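Centrosomal protein of 104 kDa (Homo sapiens, PDB 5LPH) is required for ciliogenesis and for the structural integrity of the ciliary tip, and binds tubulin, probably through the TOG domain that this chain comprises. Local coordinates at residues Glu49-Glu54 against Glu64-Ala69; Arg205-Leu210 against Ser215-Asp220; Gln185-Asn190 against Met197-Leu202. One frame throughout, in Å; residues are numbered along the deposited sequence.

Interaction 1: Glu49-Glu54 against Glu64-Ala69; sequences ETLVAE and EDALLA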
loop_
_atom_site.group_PDB
_atom_site.type_symbol
_atom_site.label_atom_id
_atom_site.label_comp_id
_atom_site.label_asym_id
_atom_site.label_seq_id
_atom_site.Cartn_x
_atom_site.Cartn_y
_atom_site.Cartn_z
ATOM N N GLU A 49 -1.774 -11.115 -27.145
ATOM C CA GLU A 49 -2.022 -12.375 -26.455
ATOM C C GLU A 49 -0.749 -13.041 -25.935
ATOM O O GLU A 49 -0.777 -13.651 -24.878
ATOM C CB GLU A 49 -2.768 -13.351 -27.364
ATOM C CG GLU A 49 -3.284 -14.585 -26.637
ATOM C CD GLU A 49 -4.175 -15.454 -27.502
ATOM O OE1 GLU A 49 -5.099 -16.091 -26.952
ATOM O OE2 GLU A 49 -3.952 -15.507 -28.730
ATOM N N THR A 50 0.349 -12.930 -26.678
ATOM C CA THR A 50 1.618 -13.576 -26.318
ATOM C C THR A 50 2.109 -13.112 -24.949
ATOM O O THR A 50 2.389 -13.932 -24.074
ATOM C CB THR A 50 2.715 -13.305 -27.380
ATOM O OG1 THR A 50 2.309 -13.867 -28.631
ATOM C CG2 THR A 50 4.066 -13.927 -26.979
ATOM N N LEU A 51 2.202 -11.798 -24.778
ATOM C CA LEU A 51 2.676 -11.210 -23.531
ATOM C C LEU A 51 1.747 -11.538 -22.358
ATOM O O LEU A 51 2.228 -11.814 -21.255
ATOM C CB LEU A 51 2.863 -9.698 -23.685
ATOM C CG LEU A 51 3.754 -9.007 -22.644
ATOM C CD1 LEU A 51 4.429 -7.791 -23.262
ATOM C CD2 LEU A 51 2.980 -8.616 -21.387
ATOM N N VAL A 52 0.434 -11.521 -22.582
ATOM C CA VAL A 52 -0.518 -11.837 -21.500
ATOM C C VAL A 52 -0.408 -13.312 -21.091
ATOM O O VAL A 52 -0.445 -13.626 -19.901
ATOM C CB VAL A 52 -1.975 -11.474 -21.868
ATOM C CG1 VAL A 52 -2.956 -11.950 -20.806
ATOM C CG2 VAL A 52 -2.111 -9.969 -22.043
ATOM N N ALA A 53 -0.270 -14.199 -22.074
ATOM C CA ALA A 53 -0.094 -15.635 -21.824
ATOM C C ALA A 53 1.175 -15.925 -21.013
ATOM O O ALA A 53 1.134 -16.714 -20.080
ATOM C CB ALA A 53 -0.068 -16.407 -23.137
ATOM N N GLU A 54 2.287 -15.289 -21.385
ATOM C CA GLU A 54 3.531 -15.331 -20.602
ATOM C C GLU A 54 3.299 -14.972 -19.127
ATOM O O GLU A 54 3.707 -15.713 -18.226
ATOM C CB GLU A 54 4.563 -14.346 -21.149
ATOM C CG GLU A 54 5.473 -14.832 -22.255
ATOM C CD GLU A 54 6.664 -13.896 -22.409
ATOM O OE1 GLU A 54 6.448 -12.759 -22.880
ATOM O OE2 GLU A 54 7.798 -14.282 -22.030
ATOM N N GLU A 64 8.369 -13.456 -15.241
ATOM C CA GLU A 64 9.355 -12.393 -15.040
ATOM C C GLU A 64 9.694 -11.688 -16.350
ATOM O O GLU A 64 9.739 -10.459 -16.397
ATOM C CB GLU A 64 10.646 -12.932 -14.412
ATOM C CG GLU A 64 11.534 -11.829 -13.842
ATOM C CD GLU A 64 13.012 -12.179 -13.744
ATOM O OE1 GLU A 64 13.492 -13.111 -14.425
ATOM O OE2 GLU A 64 13.715 -11.480 -12.983
ATOM N N ASP A 65 9.945 -12.472 -17.396
ATOM C CA ASP A 65 10.298 -11.942 -18.716
ATOM C C ASP A 65 9.206 -11.043 -19.312
ATOM O O ASP A 65 9.515 -10.028 -19.932
ATOM C CB ASP A 65 10.603 -13.088 -19.688
ATOM C CG ASP A 65 11.125 -12.597 -21.022
ATOM O OD1 ASP A 65 12.254 -12.063 -21.047
ATOM O OD2 ASP A 65 10.406 -12.748 -22.035
ATOM N N ALA A 66 7.945 -11.424 -19.123
ATOM C CA ALA A 66 6.814 -10.610 -19.564
ATOM C C ALA A 66 6.852 -9.211 -18.947
ATOM O O ALA A 66 6.676 -8.221 -19.653
ATOM C CB ALA A 66 5.502 -11.290 -19.221
ATOM N N LEU A 67 7.096 -9.143 -17.637
ATOM C CA LEU A 67 7.152 -7.866 -16.921
ATOM C C LEU A 67 8.342 -7.016 -17.338
ATOM O O LEU A 67 8.202 -5.808 -17.503
ATOM C CB LEU A 67 7.135 -8.084 -15.405
ATOM C CG LEU A 67 5.811 -8.673 -14.909
ATOM C CD1 LEU A 67 5.955 -9.267 -13.517
ATOM C CD2 LEU A 67 4.711 -7.632 -14.917
ATOM N N LEU A 68 9.503 -7.641 -17.518
ATOM C CA LEU A 68 10.694 -6.930 -18.006
ATOM C C LEU A 68 10.545 -6.492 -19.470
ATOM O O LEU A 68 11.013 -5.423 -19.837
ATOM C CB LEU A 68 11.964 -7.776 -17.828
ATOM C CG LEU A 68 12.346 -8.212 -16.399
ATOM C CD1 LEU A 68 13.598 -9.083 -16.421
ATOM C CD2 LEU A 68 12.532 -7.025 -15.459
ATOM N N ALA A 69 9.897 -7.310 -20.296
ATOM C CA ALA A 69 9.596 -6.941 -21.691
ATOM C C ALA A 69 8.624 -5.762 -21.766
ATOM O O ALA A 69 8.798 -4.847 -22.572
ATOM C CB ALA A 69 9.020 -8.129 -22.447
#

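Interaction 2: Arg205-Leu210 against Ser215-Asp220; sequences RLLKDL and SGFTID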
loop_
_atom_site.group_PDB
_atom_site.type_symbol
_atom_site.label_atom_id
_atom_site.label_comp_id
_atom_site.label_asym_id
_atom_site.label_seq_id
_atom_site.Cartn_x
_atom_site.Cartn_y
_atom_site.Cartn_z
ATOM N N ARG A 205 5.629 5.210 10.980
ATOM C CA ARG A 205 6.775 5.743 10.217
ATOM C C ARG A 205 6.376 6.861 9.254
ATOM O O ARG A 205 7.081 7.861 9.160
ATOM C CB ARG A 205 7.537 4.633 9.470
ATOM C CG ARG A 205 8.364 3.725 10.377
ATOM C CD ARG A 205 9.346 2.850 9.597
ATOM N NE ARG A 205 8.690 1.977 8.617
ATOM C CZ ARG A 205 8.066 0.825 8.889
ATOM N NH1 ARG A 205 7.978 0.344 10.134
ATOM N NH2 ARG A 205 7.513 0.135 7.893
ATOM N N LEU A 206 5.252 6.697 8.556
ATOM C CA LEU A 206 4.785 7.712 7.597
ATOM C C LEU A 206 4.124 8.926 8.253
ATOM O O LEU A 206 4.224 10.033 7.726
ATOM C CB LEU A 206 3.848 7.109 6.548
ATOM C CG LEU A 206 4.563 6.353 5.430
ATOM C CD1 LEU A 206 3.557 5.539 4.634
ATOM C CD2 LEU A 206 5.339 7.297 4.519
ATOM N N LEU A 207 3.465 8.715 9.390
ATOM C CA LEU A 207 2.962 9.812 10.225
ATOM C C LEU A 207 4.094 10.760 10.641
ATOM O O LEU A 207 3.948 11.970 10.539
ATOM C CB LEU A 207 2.246 9.247 11.460
ATOM C CG LEU A 207 1.610 10.171 12.497
ATOM C CD1 LEU A 207 0.613 11.117 11.845
ATOM C CD2 LEU A 207 0.934 9.313 13.563
ATOM N N LYS A 208 5.218 10.201 11.088
ATOM C CA LYS A 208 6.411 10.992 11.434
ATOM C C LYS A 208 7.040 11.694 10.223
ATOM O O LYS A 208 7.496 12.827 10.342
ATOM C CB LYS A 208 7.454 10.143 12.186
ATOM C CG LYS A 208 6.928 9.671 13.535
ATOM C CD LYS A 208 7.775 8.570 14.149
ATOM C CE LYS A 208 7.128 8.025 15.416
ATOM N NZ LYS A 208 8.140 7.599 16.423
ATOM N N ASP A 209 7.047 11.036 9.065
ATOM C CA ASP A 209 7.626 11.614 7.840
ATOM C C ASP A 209 6.726 12.669 7.176
ATOM O O ASP A 209 7.229 13.672 6.684
ATOM C CB ASP A 209 7.961 10.516 6.812
ATOM C CG ASP A 209 8.986 9.498 7.322
ATOM O OD1 ASP A 209 9.789 9.815 8.229
ATOM O OD2 ASP A 209 8.976 8.357 6.810
ATOM N N LEU A 210 5.413 12.428 7.152
ATOM C CA LEU A 210 4.450 13.284 6.436
ATOM C C LEU A 210 3.674 14.265 7.318
ATOM O O LEU A 210 3.248 15.317 6.838
ATOM C CB LEU A 210 3.434 12.419 5.689
ATOM C CG LEU A 210 3.959 11.493 4.594
ATOM C CD1 LEU A 210 2.843 10.593 4.087
ATOM C CD2 LEU A 210 4.553 12.297 3.450
ATOM N N SER A 215 -0.950 16.008 4.333
ATOM C CA SER A 215 -0.585 14.613 4.083
ATOM C C SER A 215 -1.757 13.684 3.751
ATOM O O SER A 215 -1.617 12.800 2.905
ATOM C CB SER A 215 0.124 14.048 5.311
ATOM O OG SER A 215 -0.775 13.931 6.402
ATOM N N GLY A 216 -2.887 13.865 4.438
ATOM C CA GLY A 216 -3.997 12.908 4.406
ATOM C C GLY A 216 -4.245 12.287 5.767
ATOM O O GLY A 216 -5.339 11.800 6.029
ATOM N N PHE A 217 -3.224 12.282 6.624
ATOM C CA PHE A 217 -3.404 11.987 8.046
ATOM C C PHE A 217 -4.021 13.189 8.756
ATOM O O PHE A 217 -3.608 14.337 8.538
ATOM C CB PHE A 217 -2.072 11.694 8.738
ATOM C CG PHE A 217 -1.418 10.423 8.297
ATOM C CD1 PHE A 217 -2.068 9.203 8.440
ATOM C CD2 PHE A 217 -0.126 10.439 7.782
ATOM C CE1 PHE A 217 -1.457 8.027 8.050
ATOM C CE2 PHE A 217 0.492 9.265 7.391
ATOM C CZ PHE A 217 -0.174 8.057 7.525
ATOM N N THR A 218 -4.977 12.904 9.636
ATOM C CA THR A 218 -5.601 13.909 10.493
ATOM C C THR A 218 -5.657 13.350 11.922
ATOM O O THR A 218 -5.693 12.138 12.123
ATOM C CB THR A 218 -7.024 14.264 9.996
ATOM O OG1 THR A 218 -7.884 13.124 10.123
ATOM C CG2 THR A 218 -7.009 14.717 8.532
ATOM N N ILE A 219 -5.648 14.227 12.921
ATOM C CA ILE A 219 -5.881 13.828 14.313
ATOM C C ILE A 219 -7.130 12.933 14.349
ATOM O O ILE A 219 -7.136 11.923 15.034
ATOM C CB ILE A 219 -6.056 15.063 15.234
ATOM C CG1 ILE A 219 -4.722 15.817 15.418
ATOM C CG2 ILE A 219 -6.565 14.644 16.607
ATOM C CD1 ILE A 219 -4.888 17.264 15.847
ATOM N N ASP A 220 -8.158 13.297 13.579
ATOM C CA ASP A 220 -9.412 12.538 13.520
ATOM C C ASP A 220 -9.236 11.072 13.089
ATOM O O ASP A 220 -9.552 10.175 13.863
ATOM C CB ASP A 220 -10.446 13.250 12.627
ATOM C CG ASP A 220 -11.844 12.681 12.783
ATOM O OD1 ASP A 220 -12.376 12.701 13.907
ATOM O OD2 ASP A 220 -12.419 12.209 11.786
#

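Interaction 3: Gln185-Asn190 against Met197-Leu202; sequences QPLKAN and MSQMGL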
loop_
_atom_site.group_PDB
_atom_site.type_symbol
_atom_site.label_atom_id
_atom_site.label_comp_id
_atom_site.label_asym_id
_atom_site.label_seq_id
_atom_site.Cartn_x
_atom_site.Cartn_y
_atom_site.Cartn_z
ATOM N N GLN A 185 -7.264 2.711 7.891
ATOM C CA GLN A 185 -8.460 1.878 7.803
ATOM C C GLN A 185 -8.412 0.886 8.961
ATOM O O GLN A 185 -7.356 0.305 9.222
ATOM C CB GLN A 185 -8.528 1.131 6.454
ATOM C CG GLN A 185 -9.925 0.644 6.098
ATOM C CD GLN A 185 -9.998 -0.046 4.752
ATOM O OE1 GLN A 185 -9.270 0.299 3.818
ATOM N NE2 GLN A 185 -10.900 -1.018 4.641
ATOM N N PRO A 186 -9.544 0.679 9.663
ATOM C CA PRO A 186 -9.437 -0.095 10.899
ATOM C C PRO A 186 -9.018 -1.554 10.687
ATOM O O PRO A 186 -9.337 -2.156 9.659
ATOM C CB PRO A 186 -10.853 -0.021 11.499
ATOM C CG PRO A 186 -11.646 0.886 10.619
ATOM C CD PRO A 186 -10.950 0.922 9.298
ATOM N N LEU A 187 -8.298 -2.096 11.664
ATOM C CA LEU A 187 -7.837 -3.479 11.624
ATOM C C LEU A 187 -9.027 -4.406 11.812
ATOM O O LEU A 187 -9.824 -4.214 12.731
ATOM C CB LEU A 187 -6.788 -3.733 12.712
ATOM C CG LEU A 187 -5.493 -2.922 12.547
ATOM C CD1 LEU A 187 -4.600 -2.948 13.782
ATOM C CD2 LEU A 187 -4.719 -3.393 11.325
ATOM N N LYS A 188 -9.138 -5.404 10.937
ATOM C CA LYS A 188 -10.245 -6.366 10.978
ATOM C C LYS A 188 -10.037 -7.307 12.158
ATOM O O LYS A 188 -8.895 -7.564 12.559
ATOM C CB LYS A 188 -10.340 -7.170 9.674
ATOM C CG LYS A 188 -10.473 -6.326 8.427
ATOM C CD LYS A 188 -11.908 -6.005 8.062
ATOM C CE LYS A 188 -11.968 -5.387 6.675
ATOM N NZ LYS A 188 -13.336 -4.917 6.324
ATOM N N ALA A 189 -11.141 -7.794 12.720
ATOM C CA ALA A 189 -11.113 -8.662 13.905
ATOM C C ALA A 189 -10.261 -9.912 13.683
ATOM O O ALA A 189 -9.384 -10.221 14.487
ATOM C CB ALA A 189 -12.529 -9.060 14.301
ATOM N N ASN A 190 -10.512 -10.595 12.569
ATOM C CA ASN A 190 -9.782 -11.819 12.199
ATOM C C ASN A 190 -8.444 -11.577 11.462
ATOM O O ASN A 190 -7.902 -12.509 10.860
ATOM C CB ASN A 190 -10.689 -12.729 11.350
ATOM C CG ASN A 190 -10.999 -12.142 9.978
ATOM O OD1 ASN A 190 -11.114 -10.924 9.825
ATOM N ND2 ASN A 190 -11.145 -13.006 8.978
HETATM N N MSE A 197 0.595 -5.715 12.486
HETATM C CA MSE A 197 1.893 -5.121 12.913
HETATM C C MSE A 197 2.510 -4.316 11.798
HETATM O O MSE A 197 3.049 -3.239 12.051
HETATM C CB MSE A 197 2.901 -6.143 13.492
HETATM C CG MSE A 197 3.588 -5.740 14.817
HETATM SE SE MSE A 197 2.288 -5.201 16.205
HETATM C CE MSE A 197 1.539 -7.019 16.356
ATOM N N SER A 198 2.406 -4.804 10.558
ATOM C CA SER A 198 2.943 -4.087 9.396
ATOM C C SER A 198 2.205 -2.776 9.130
ATOM O O SER A 198 2.838 -1.764 8.853
ATOM C CB SER A 198 2.911 -4.958 8.135
ATOM O OG SER A 198 3.852 -6.022 8.208
ATOM N N GLN A 199 0.878 -2.801 9.208
ATOM C CA GLN A 199 0.070 -1.595 9.005
ATOM C C GLN A 199 0.396 -0.520 10.053
ATOM O O GLN A 199 0.536 0.656 9.730
ATOM C CB GLN A 199 -1.425 -1.927 9.033
ATOM C CG GLN A 199 -2.309 -0.742 8.669
ATOM C CD GLN A 199 -3.775 -1.095 8.475
ATOM O OE1 GLN A 199 -4.129 -2.239 8.202
ATOM N NE2 GLN A 199 -4.637 -0.095 8.607
HETATM N N MSE A 200 0.518 -0.947 11.303
HETATM C CA MSE A 200 0.873 -0.051 12.405
HETATM C C MSE A 200 2.254 0.523 12.282
HETATM O O MSE A 200 2.460 1.705 12.553
HETATM C CB MSE A 200 0.732 -0.822 13.705
HETATM C CG MSE A 200 -0.698 -0.736 14.120
HETATM SE SE MSE A 200 -0.976 -1.921 15.643
HETATM C CE MSE A 200 -1.912 -0.512 16.682
ATOM N N GLY A 201 3.210 -0.314 11.884
ATOM C CA GLY A 201 4.569 0.131 11.597
ATOM C C GLY A 201 4.628 1.183 10.504
ATOM O O GLY A 201 5.314 2.189 10.650
ATOM N N LEU A 202 3.909 0.939 9.411
ATOM C CA LEU A 202 3.824 1.897 8.302
ATOM C C LEU A 202 3.146 3.204 8.706
ATOM O O LEU A 202 3.588 4.277 8.299
ATOM C CB LEU A 202 3.073 1.298 7.109
ATOM C CG LEU A 202 3.871 0.325 6.247
ATOM C CD1 LEU A 202 2.940 -0.521 5.385
ATOM C CD2 LEU A 202 4.867 1.078 5.382
#

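Interaction 1: Glu49-Glu54 against Glu64-Ala69
Apolar packing between Glu54, Leu51 and Ala66 brings helix 49-56 against helix 60-76. The methyl of Ala66 points into the other helix, where its CB lies 3.7 Å from CB of Glu54 and 3.9 Å from the carbonyl O of Leu51. With no longer side chain at this point, the backbones come near, CA of Leu51 lying 5.8 Å from CA of Ala66. Leu51 adds one branch: chi1 of -161° swings CG away from its own backbone N, and CD2 reaches to 4.3 Å from CB of Ala66, while the same leucine also touches Leu96 of helix 83-100. The polar part is a meeting of two acids, Glu54 and Asp65, the latter exposed. Glu54 runs extended beyond CG past Ala66 until its OE2 stands 3.0 Å from OD2 of Asp65, the two carboxylate planes turned 57° apart. Two charged carboxylates this close would repel, which would probably raise the pKa of one of them and favour its protonation. The segment axes approach to 8.8 Å at 134° between their directions, so the chain doubles back as in a helical hairpin, here at the N-terminal end of the HEAT-type helical array of the TOG domain.

Interaction 2: Arg205-Leu210 against Ser215-Asp220
Leu206, Leu207 and Leu210, near the C-terminal end of helix 193-210, pack on Phe217 and Ser215 of the loop leading to helix 219-229, a helix-to-helix turn of the HEAT-type array at the start of the second HEAT repeat. Leu206 meets the aromatic ring through its backbone and the root of its side chain, CB lying 4.1 Å from CE2 of Phe217; its side chain also touches Leu183 and Ala168. Next, the backbone N of Leu207 lies 3.6 Å from CE2 of Phe217, a plain van der Waals approach at an oblique angle to the ring. Its side chain, with CG turned away from the backbone N (chi1 -179°), carries CD1 to 4.1 Å from CG of Phe217, so the ring lies against both the helix backbone and this leucine branch. One turn on, Leu210 sends CD1 to 4.3 Å from CE2 of Phe217 and sets its CB 3.7 Å from CB of Ser215. Pro180 touches both Leu210 and Phe217, bringing helix 178-183 into the same buried cluster. The hydroxyl of Ser215 has two partners: it is hydrogen-bonded to the carbonyl of Gly211, and in an ST turn its OG accepts from the backbone N of Phe217 at 3.0 Å, with an N-H...O angle of 142°.

Interaction 3: Gln185-Asn190 against Met197-Leu202
The loop between helices 178-183 and 193-210 folds back along the second of them, within the HEAT-type helical array of the TOG domain, and Gln185 and Leu187 make the contact with Gln199 and Met200. Gln199 extends from the helix toward the loop, its CG anti to the backbone N (chi1 -173°) and the chain straight beyond it, which carries the amide out to the loop backbone. There NE2 donates to the carbonyl O of Gln185 over 2.8 Å, with an N-H...O angle of 140°. The donor lies in the carbonyl plane, at a C=O...N angle of 148°, while the acceptor sits somewhat out of the amide plane of Gln199. The same NE2 is hydrogen-bonded to the carbonyl of Leu183, so one amide group holds two backbone carbonyls at the exit from helix 178-183. Leu187 points toward the helix and runs past Gln199 in the opposite sense. Its CD2 methyl rests 3.4 Å from OE1 of Gln199, and its other branch, CD1, stands 4.2 Å from SE of Met200, a selenomethionine. Phe225 of helix 219-229 touches Leu187, Gln199 and Met200, drawing the next helix into the cluster. The chemistry is therefore mixed: the hydrogen bond from the Gln199 amide ties down the loop backbone at Gln185, whereas Leu187, two residues on, is held by van der Waals packing and gives the contact its apolar part.

In the fold
From the N terminus, interaction 1 comes first, closing the turn between helices 49-56 and 60-76. About 115 residues later, interaction 3 folds the loop before helix 193-210 back onto that helix, and interaction 2 then closes the short turn from its C-terminal end to helix 219-229. The three follow in series, with none nested or crossed. Interactions 2 and 3 share helix 193-210, use adjoining segments and have centres about 15 Å apart, joining helices 178-183, 193-210 and 219-229. Interaction 1 lies across the centre of the chain from both, its centre about 38 Å from that of interaction 2, at the N-terminal end of the array.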